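Long-range contacts in D-3-phosphoglycerate dehydrogenase oxidoreductase protein (Ralstonia solanacearum, PDB 3GG9), which probably acts as an NAD-dependent D-3-phosphoglycerate dehydrogenase, a member of the D-isomer specific 2-hydroxyacid dehydrogenase family: residues I74-G79 / Q318-I323; V99-G104 / V331-A336. One frame throughout, in Å; residues are numbered along the deposited sequence.

Contact 1 (I74-G79 / Q318-I323)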
ATOM      1  N   ILE A  74      23.788 -23.802 -21.939  1.00 33.36           N
ATOM      2  CA  ILE A  74      23.823 -22.701 -20.977  1.00 30.09           C
ATOM      3  C   ILE A  74      22.496 -22.579 -20.224  1.00 23.32           C
ATOM      4  O   ILE A  74      21.423 -22.614 -20.825  1.00 26.57           O
ATOM      5  CB  ILE A  74      24.103 -21.352 -21.708  1.00 34.29           C
ATOM      6  CG1 ILE A  74      25.512 -21.340 -22.306  1.00 30.00           C
ATOM      7  CG2 ILE A  74      23.904 -20.156 -20.770  1.00 38.26           C
ATOM      8  CD1 ILE A  74      25.710 -20.339 -23.481  1.00 37.42           C
ATOM      9  N   ILE A  75      22.576 -22.444 -18.905  1.00 27.63           N
ATOM     10  CA  ILE A  75      21.470 -21.923 -18.114  1.00 27.18           C
ATOM     11  C   ILE A  75      21.926 -20.580 -17.567  1.00 32.11           C
ATOM     12  O   ILE A  75      22.976 -20.488 -16.906  1.00 30.20           O
ATOM     13  CB  ILE A  75      21.084 -22.863 -16.968  1.00 31.12           C
ATOM     14  CG1 ILE A  75      20.531 -24.175 -17.530  1.00 29.18           C
ATOM     15  CG2 ILE A  75      20.007 -22.217 -16.053  1.00 26.30           C
ATOM     16  CD1 ILE A  75      20.621 -25.319 -16.534  1.00 32.77           C
ATOM     17  N   SER A  76      21.165 -19.534 -17.881  1.00 29.87           N
ATOM     18  CA  SER A  76      21.470 -18.204 -17.362  1.00 26.98           C
ATOM     19  C   SER A  76      20.418 -17.785 -16.338  1.00 24.34           C
ATOM     20  O   SER A  76      19.253 -17.610 -16.672  1.00 29.83           O
ATOM     21  CB  SER A  76      21.565 -17.164 -18.490  1.00 26.20           C
ATOM     22  OG  SER A  76      22.174 -15.989 -17.975  1.00 32.38           O
ATOM     23  N   GLN A  77      20.866 -17.635 -15.094  1.00 24.08           N
ATOM     24  CA  GLN A  77      20.022 -17.353 -13.949  1.00 29.32           C
ATOM     25  C   GLN A  77      19.934 -15.864 -13.705  1.00 31.87           C
ATOM     26  O   GLN A  77      20.973 -15.187 -13.573  1.00 30.06           O
ATOM     27  CB  GLN A  77      20.619 -18.011 -12.701  1.00 31.60           C
ATOM     28  CG  GLN A  77      19.786 -17.880 -11.459  1.00 33.82           C
ATOM     29  CD  GLN A  77      18.413 -18.448 -11.678  1.00 31.77           C
ATOM     30  OE1 GLN A  77      18.259 -19.607 -12.029  1.00 40.81           O
ATOM     31  NE2 GLN A  77      17.407 -17.617 -11.518  1.00 34.19           N
ATOM     32  N   THR A  78      18.698 -15.366 -13.627  1.00 32.08           N
ATOM     33  CA  THR A  78      18.441 -14.005 -13.158  1.00 30.87           C
ATOM     34  C   THR A  78      18.633 -14.022 -11.637  1.00 29.76           C
ATOM     35  O   THR A  78      18.088 -14.885 -10.955  1.00 30.35           O
ATOM     36  CB  THR A  78      17.004 -13.498 -13.541  1.00 25.20           C
ATOM     37  OG1 THR A  78      16.021 -14.429 -13.080  1.00 34.90           O
ATOM     38  CG2 THR A  78      16.857 -13.267 -15.052  1.00 26.52           C
ATOM     39  N   GLY A  79      19.448 -13.109 -11.119  1.00 28.17           N
ATOM     40  CA  GLY A  79      19.781 -13.105  -9.706  1.00 28.75           C
ATOM     41  C   GLY A  79      20.757 -14.208  -9.318  1.00 33.44           C
ATOM     42  O   GLY A  79      21.384 -14.827 -10.181  1.00 35.96           O
ATOM     43  N   GLN A 318      23.466 -10.283 -20.916  1.00 26.64           N
ATOM     44  CA  GLN A 318      24.891  -9.969 -21.088  1.00 29.45           C
ATOM     45  C   GLN A 318      25.780 -11.153 -20.694  1.00 31.34           C
ATOM     46  O   GLN A 318      26.811 -11.389 -21.327  1.00 29.11           O
ATOM     47  CB  GLN A 318      25.286  -8.707 -20.322  1.00 31.79           C
ATOM     48  CG  GLN A 318      26.628  -8.079 -20.733  1.00 30.17           C
ATOM     49  CD  GLN A 318      26.728  -7.790 -22.237  1.00 28.88           C
ATOM     50  OE1 GLN A 318      25.851  -7.149 -22.819  1.00 34.90           O
ATOM     51  NE2 GLN A 318      27.819  -8.253 -22.867  1.00 29.68           N
ATOM     52  N   ASN A 319      25.362 -11.927 -19.688  1.00 30.10           N
ATOM     53  CA  ASN A 319      26.117 -13.120 -19.293  1.00 30.35           C
ATOM     54  C   ASN A 319      26.241 -14.138 -20.436  1.00 30.87           C
ATOM     55  O   ASN A 319      27.321 -14.698 -20.666  1.00 29.15           O
ATOM     56  CB  ASN A 319      25.541 -13.759 -18.020  1.00 30.54           C
ATOM     57  CG  ASN A 319      25.943 -13.025 -16.742  1.00 32.39           C
ATOM     58  OD1 ASN A 319      26.836 -12.173 -16.732  1.00 28.36           O
ATOM     59  ND2 ASN A 319      25.290 -13.377 -15.642  1.00 26.59           N
ATOM     60  N   ILE A 320      25.142 -14.375 -21.149  1.00 33.31           N
ATOM     61  CA  ILE A 320      25.159 -15.246 -22.318  1.00 29.02           C
ATOM     62  C   ILE A 320      26.127 -14.697 -23.378  1.00 36.78           C
ATOM     63  O   ILE A 320      26.981 -15.432 -23.885  1.00 33.16           O
ATOM     64  CB  ILE A 320      23.760 -15.453 -22.917  1.00 33.53           C
ATOM     65  CG1 ILE A 320      22.872 -16.244 -21.943  1.00 33.55           C
ATOM     66  CG2 ILE A 320      23.850 -16.189 -24.257  1.00 35.15           C
ATOM     67  CD1 ILE A 320      21.384 -16.225 -22.313  1.00 31.22           C
ATOM     68  N   LEU A 321      26.022 -13.404 -23.675  1.00 32.47           N
ATOM     69  CA  LEU A 321      26.927 -12.758 -24.632  1.00 33.05           C
ATOM     70  C   LEU A 321      28.403 -12.843 -24.233  1.00 37.34           C
ATOM     71  O   LEU A 321      29.260 -13.069 -25.092  1.00 37.24           O
ATOM     72  CB  LEU A 321      26.550 -11.294 -24.884  1.00 36.25           C
ATOM     73  CG  LEU A 321      25.112 -10.941 -25.281  1.00 32.18           C
ATOM     74  CD1 LEU A 321      25.025  -9.474 -25.658  1.00 31.01           C
ATOM     75  CD2 LEU A 321      24.559 -11.828 -26.406  1.00 33.95           C
ATOM     76  N   ASP A 322      28.691 -12.654 -22.946  1.00 33.95           N
ATOM     77  CA  ASP A 322      30.061 -12.700 -22.431  1.00 34.80           C
ATOM     78  C   ASP A 322      30.648 -14.105 -22.524  1.00 37.00           C
ATOM     79  O   ASP A 322      31.826 -14.251 -22.816  1.00 36.85           O
ATOM     80  CB  ASP A 322      30.147 -12.247 -20.968  1.00 32.38           C
ATOM     81  CG  ASP A 322      29.910 -10.761 -20.774  1.00 39.84           C
ATOM     82  OD1 ASP A 322      30.066  -9.949 -21.717  1.00 41.21           O
ATOM     83  OD2 ASP A 322      29.577 -10.402 -19.628  1.00 40.51           O
ATOM     84  N   ILE A 323      29.828 -15.128 -22.270  1.00 35.37           N
ATOM     85  CA  ILE A 323      30.290 -16.517 -22.345  1.00 41.09           C
ATOM     86  C   ILE A 323      30.645 -16.908 -23.783  1.00 39.23           C
ATOM     87  O   ILE A 323      31.667 -17.549 -24.019  1.00 43.76           O
ATOM     88  CB  ILE A 323      29.285 -17.505 -21.670  1.00 43.80           C
ATOM     89  CG1 ILE A 323      29.836 -17.961 -20.330  1.00 53.37           C
ATOM     90  CG2 ILE A 323      29.034 -18.756 -22.489  1.00 49.66           C
ATOM     91  CD1 ILE A 323      29.687 -16.957 -19.266  1.00 62.27           C
TER
HETATM   92  O   HOH W   1      23.290 -14.781 -15.450  1.00 24.55           O
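S76 and N319 face each other with nothing of strand 74-77 stacked on either face of the asparagine amide: S76 OG comes closest at the methylene, 4.0 Å from N319 CB. A water donates to S76 OG and to Q77 O, each at 3.0 Å. It is modelled only 2.5 Å from N319 ND2, so its link to the amide is a doubtful bond. ND2 also makes a weak hydrogen bond to E103 O, beyond the end of the neighbouring strand. S76 OG, placed anti to the backbone N (chi1 -166°), also bonds A316 O one turn earlier in the helix, so the buried hydroxyl has both a protein and a water partner. The Q77 amide belongs to the other face of the sheet, where NE2 bonds T78 O, nearly in the amide plane, and R56 O.

The alternation follows from the strand: I74 and S76 turn toward the helix, I75 and Q77 away. Strand 74-77 belongs to the five-stranded parallel sheet of the flavodoxin-like substrate-binding domain seen in this family. Helix 306-324 crosses over that sheet after the chain has passed through the nucleotide-binding domain; the local axes approach to 9.0 Å and run broadly antiparallel, at 142°. No direct hydrogen bond joins the two segments.

The rest of the interface is aliphatic. I320 CG1 rests 3.8 Å from S76 CB and 4.2 Å from I74 CG2, bridging the two inward residues, while the same isoleucine also touches V53 on the adjacent strand. Farther along, the extended end of I74 (chi2 158°) carries CD1 to 3.8 Å from I323 CG2; the two side chains run past one another in opposite senses.

Contact 2 (V99-G104 / V331-A336)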
ATOM      1  N   VAL A  99      26.935 -28.458 -18.800  1.00 39.79           N
ATOM      2  CA  VAL A  99      26.023 -27.315 -18.931  1.00 38.31           C
ATOM      3  C   VAL A  99      26.480 -26.239 -17.955  1.00 38.73           C
ATOM      4  O   VAL A  99      26.499 -26.481 -16.741  1.00 41.56           O
ATOM      5  CB  VAL A  99      24.561 -27.731 -18.632  1.00 34.46           C
ATOM      6  CG1 VAL A  99      23.633 -26.501 -18.549  1.00 39.12           C
ATOM      7  CG2 VAL A  99      24.066 -28.688 -19.702  1.00 34.08           C
ATOM      8  N   VAL A 100      26.884 -25.071 -18.472  1.00 38.13           N
ATOM      9  CA  VAL A 100      27.319 -23.995 -17.583  1.00 38.00           C
ATOM     10  C   VAL A 100      26.139 -23.224 -17.014  1.00 34.83           C
ATOM     11  O   VAL A 100      25.180 -22.916 -17.721  1.00 37.19           O
ATOM     12  CB  VAL A 100      28.390 -23.025 -18.203  1.00 36.54           C
ATOM     13  CG1 VAL A 100      29.693 -23.764 -18.441  1.00 42.52           C
ATOM     14  CG2 VAL A 100      27.895 -22.362 -19.474  1.00 41.36           C
ATOM     15  N   VAL A 101      26.204 -22.946 -15.719  1.00 37.08           N
ATOM     16  CA  VAL A 101      25.186 -22.146 -15.058  1.00 33.52           C
ATOM     17  C   VAL A 101      25.758 -20.760 -14.823  1.00 31.25           C
ATOM     18  O   VAL A 101      26.792 -20.602 -14.170  1.00 35.45           O
ATOM     19  CB  VAL A 101      24.691 -22.796 -13.754  1.00 33.70           C
ATOM     20  CG1 VAL A 101      23.735 -21.855 -13.011  1.00 32.47           C
ATOM     21  CG2 VAL A 101      23.992 -24.127 -14.069  1.00 34.09           C
ATOM     22  N   LEU A 102      25.092 -19.754 -15.384  1.00 33.50           N
ATOM     23  CA  LEU A 102      25.568 -18.379 -15.283  1.00 27.01           C
ATOM     24  C   LEU A 102      24.815 -17.670 -14.168  1.00 29.81           C
ATOM     25  O   LEU A 102      23.605 -17.835 -14.037  1.00 27.30           O
ATOM     26  CB  LEU A 102      25.402 -17.644 -16.616  1.00 30.98           C
ATOM     27  CG  LEU A 102      25.887 -18.384 -17.872  1.00 33.53           C
ATOM     28  CD1 LEU A 102      25.853 -17.487 -19.071  1.00 28.17           C
ATOM     29  CD2 LEU A 102      27.272 -18.969 -17.700  1.00 26.97           C
ATOM     30  N   GLU A 103      25.543 -16.917 -13.352  1.00 25.88           N
ATOM     31  CA  GLU A 103      24.971 -16.304 -12.159  1.00 35.43           C
ATOM     32  C   GLU A 103      24.811 -14.824 -12.394  1.00 35.36           C
ATOM     33  O   GLU A 103      25.744 -14.149 -12.862  1.00 26.83           O
ATOM     34  CB  GLU A 103      25.858 -16.556 -10.933  1.00 33.89           C
ATOM     35  CG  GLU A 103      25.347 -15.909  -9.642  1.00 45.23           C
ATOM     36  CD  GLU A 103      25.982 -16.470  -8.390  1.00 47.82           C
ATOM     37  OE1 GLU A 103      25.262 -16.594  -7.367  1.00 52.99           O
ATOM     38  OE2 GLU A 103      27.194 -16.789  -8.424  1.00 51.28           O
ATOM     39  N   GLY A 104      23.619 -14.325 -12.090  1.00 37.17           N
ATOM     40  CA  GLY A 104      23.369 -12.904 -12.169  1.00 37.81           C
ATOM     41  C   GLY A 104      23.635 -12.191 -10.865  1.00 37.42           C
ATOM     42  O   GLY A 104      24.241 -12.738  -9.944  1.00 36.32           O
ATOM     43  N   VAL A 331      30.257 -17.839 -14.615  1.00 41.40           N
ATOM     44  CA  VAL A 331      29.999 -19.283 -14.461  1.00 35.53           C
ATOM     45  C   VAL A 331      30.015 -19.678 -12.988  1.00 37.06           C
ATOM     46  O   VAL A 331      30.993 -19.437 -12.293  1.00 39.94           O
ATOM     47  CB  VAL A 331      30.955 -20.193 -15.321  1.00 35.38           C
ATOM     48  CG1 VAL A 331      30.565 -21.678 -15.182  1.00 34.78           C
ATOM     49  CG2 VAL A 331      30.870 -19.815 -16.784  1.00 34.43           C
ATOM     50  N   ALA A 332      28.895 -20.242 -12.528  1.00 36.31           N
ATOM     51  CA  ALA A 332      28.741 -20.716 -11.158  1.00 40.14           C
ATOM     52  C   ALA A 332      29.529 -22.005 -10.938  1.00 41.36           C
ATOM     53  O   ALA A 332      30.144 -22.177  -9.887  1.00 36.39           O
ATOM     54  CB  ALA A 332      27.265 -20.948 -10.828  1.00 36.06           C
ATOM     55  N   ASN A 333      29.512 -22.881 -11.945  1.00 35.30           N
ATOM     56  CA  ASN A 333      30.113 -24.215 -11.877  1.00 35.92           C
ATOM     57  C   ASN A 333      31.279 -24.386 -12.867  1.00 37.03           C
ATOM     58  O   ASN A 333      31.150 -25.099 -13.861  1.00 41.20           O
ATOM     59  CB  ASN A 333      29.012 -25.272 -12.120  1.00 28.85           C
ATOM     60  CG  ASN A 333      28.337 -25.136 -13.496  1.00 35.00           C
ATOM     61  OD1 ASN A 333      28.357 -24.064 -14.113  1.00 37.87           O
ATOM     62  ND2 ASN A 333      27.759 -26.237 -13.989  1.00 35.18           N
ATOM     63  N   PRO A 334      32.434 -23.736 -12.609  1.00 43.23           N
ATOM     64  CA  PRO A 334      33.436 -23.643 -13.678  1.00 48.75           C
ATOM     65  C   PRO A 334      34.032 -24.994 -14.121  1.00 53.23           C
ATOM     66  O   PRO A 334      34.586 -25.086 -15.217  1.00 56.19           O
ATOM     67  CB  PRO A 334      34.524 -22.740 -13.071  1.00 48.73           C
ATOM     68  CG  PRO A 334      33.882 -22.084 -11.891  1.00 47.57           C
ATOM     69  CD  PRO A 334      32.910 -23.094 -11.375  1.00 45.08           C
ATOM     70  N   THR A 335      33.885 -26.033 -13.297  1.00 54.44           N
ATOM     71  CA  THR A 335      34.373 -27.373 -13.655  1.00 57.54           C
ATOM     72  C   THR A 335      33.519 -28.059 -14.734  1.00 55.48           C
ATOM     73  O   THR A 335      33.820 -29.178 -15.143  1.00 59.30           O
ATOM     74  CB  THR A 335      34.575 -28.301 -12.413  1.00 59.48           C
ATOM     75  OG1 THR A 335      33.316 -28.610 -11.813  1.00 63.81           O
ATOM     76  CG2 THR A 335      35.488 -27.645 -11.371  1.00 62.95           C
ATOM     77  N   ALA A 336      32.464 -27.384 -15.193  1.00 49.96           N
ATOM     78  CA  ALA A 336      31.694 -27.820 -16.361  1.00 48.13           C
ATOM     79  C   ALA A 336      32.362 -27.397 -17.671  1.00 48.47           C
ATOM     80  O   ALA A 336      31.944 -27.821 -18.748  1.00 51.97           O
ATOM     81  CB  ALA A 336      30.275 -27.265 -16.298  1.00 47.79           C
TER
HETATM   82  O   HOH W   2      29.180 -17.273 -10.299  1.00 42.88           O
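V101 is held at both backbone polar atoms by the segment 331-336. Its N donates to N333 OD1 at 2.9 Å, tilted 29° from the plane of that carbonyl, and its O accepts from A332 N at 2.7 Å. The other arm of the N333 amide, ND2, donates to V99 O at 3.0 Å, with the acceptor in the amide plane and an N-H...O angle of 171°, so the two bonds of the amide bracket V100. One carboxamide therefore serves two backbone groups, as one residue of a parallel neighbouring strand would. With chi1 at 61°, CG lies between the backbone N and the carbonyl carbon, which turns the amide to the strand; T95 OG1 is a further partner of ND2. Where the backbones come nearest, L102 and V331 form a single beta bridge, and V331 CA makes a CH...O contact to V101 O.

Apolar contacts lie to both sides of this row of bonds. V331 spreads its two methyls over two residues: CG1 is 4.0 Å from V100 CB, and CG2 is 3.8 Å from L102 CD2. L102 starts out pointing away from the loop, but its end bends back to make that contact. V100 CG1 also meets A336 CB at 4.1 Å. V101 CG1, by contrast, faces A332 CB at 4.2 Å, on the side where L91 and C94 of helix 91-97 pack.

Charge enters at E103, whose OE2 pairs with R83 and takes a hydrogen bond from a water that reaches V331 O only weakly.

Strand 100-102 is one of the two outermost strands, within this chain, of a parallel, flavodoxin-like sheet, and the C-terminal loop closes its outer edge with an asparagine side chain standing in for strand backbone.

Both contacts are buried and belong to the same five-stranded sheet, on neighbouring strands that exchange backbone bonds: I75 N with V100 O and I75 O with L102 N. Contact 1 lies over a face of the sheet, where a helix packs with aliphatic side chains and a water; contact 2 lies at its edge, where direct hydrogen bonds to the backbone dominate and more surface is buried, 359 against 206 Å². Their centres are about 9 Å apart, and they meet where I323 CD1 packs 3.5 Å from L102 CD2. In both, chain from beyond the nucleotide-binding domain returns to the N-terminal sheet, first as helix 306-324, then as loop.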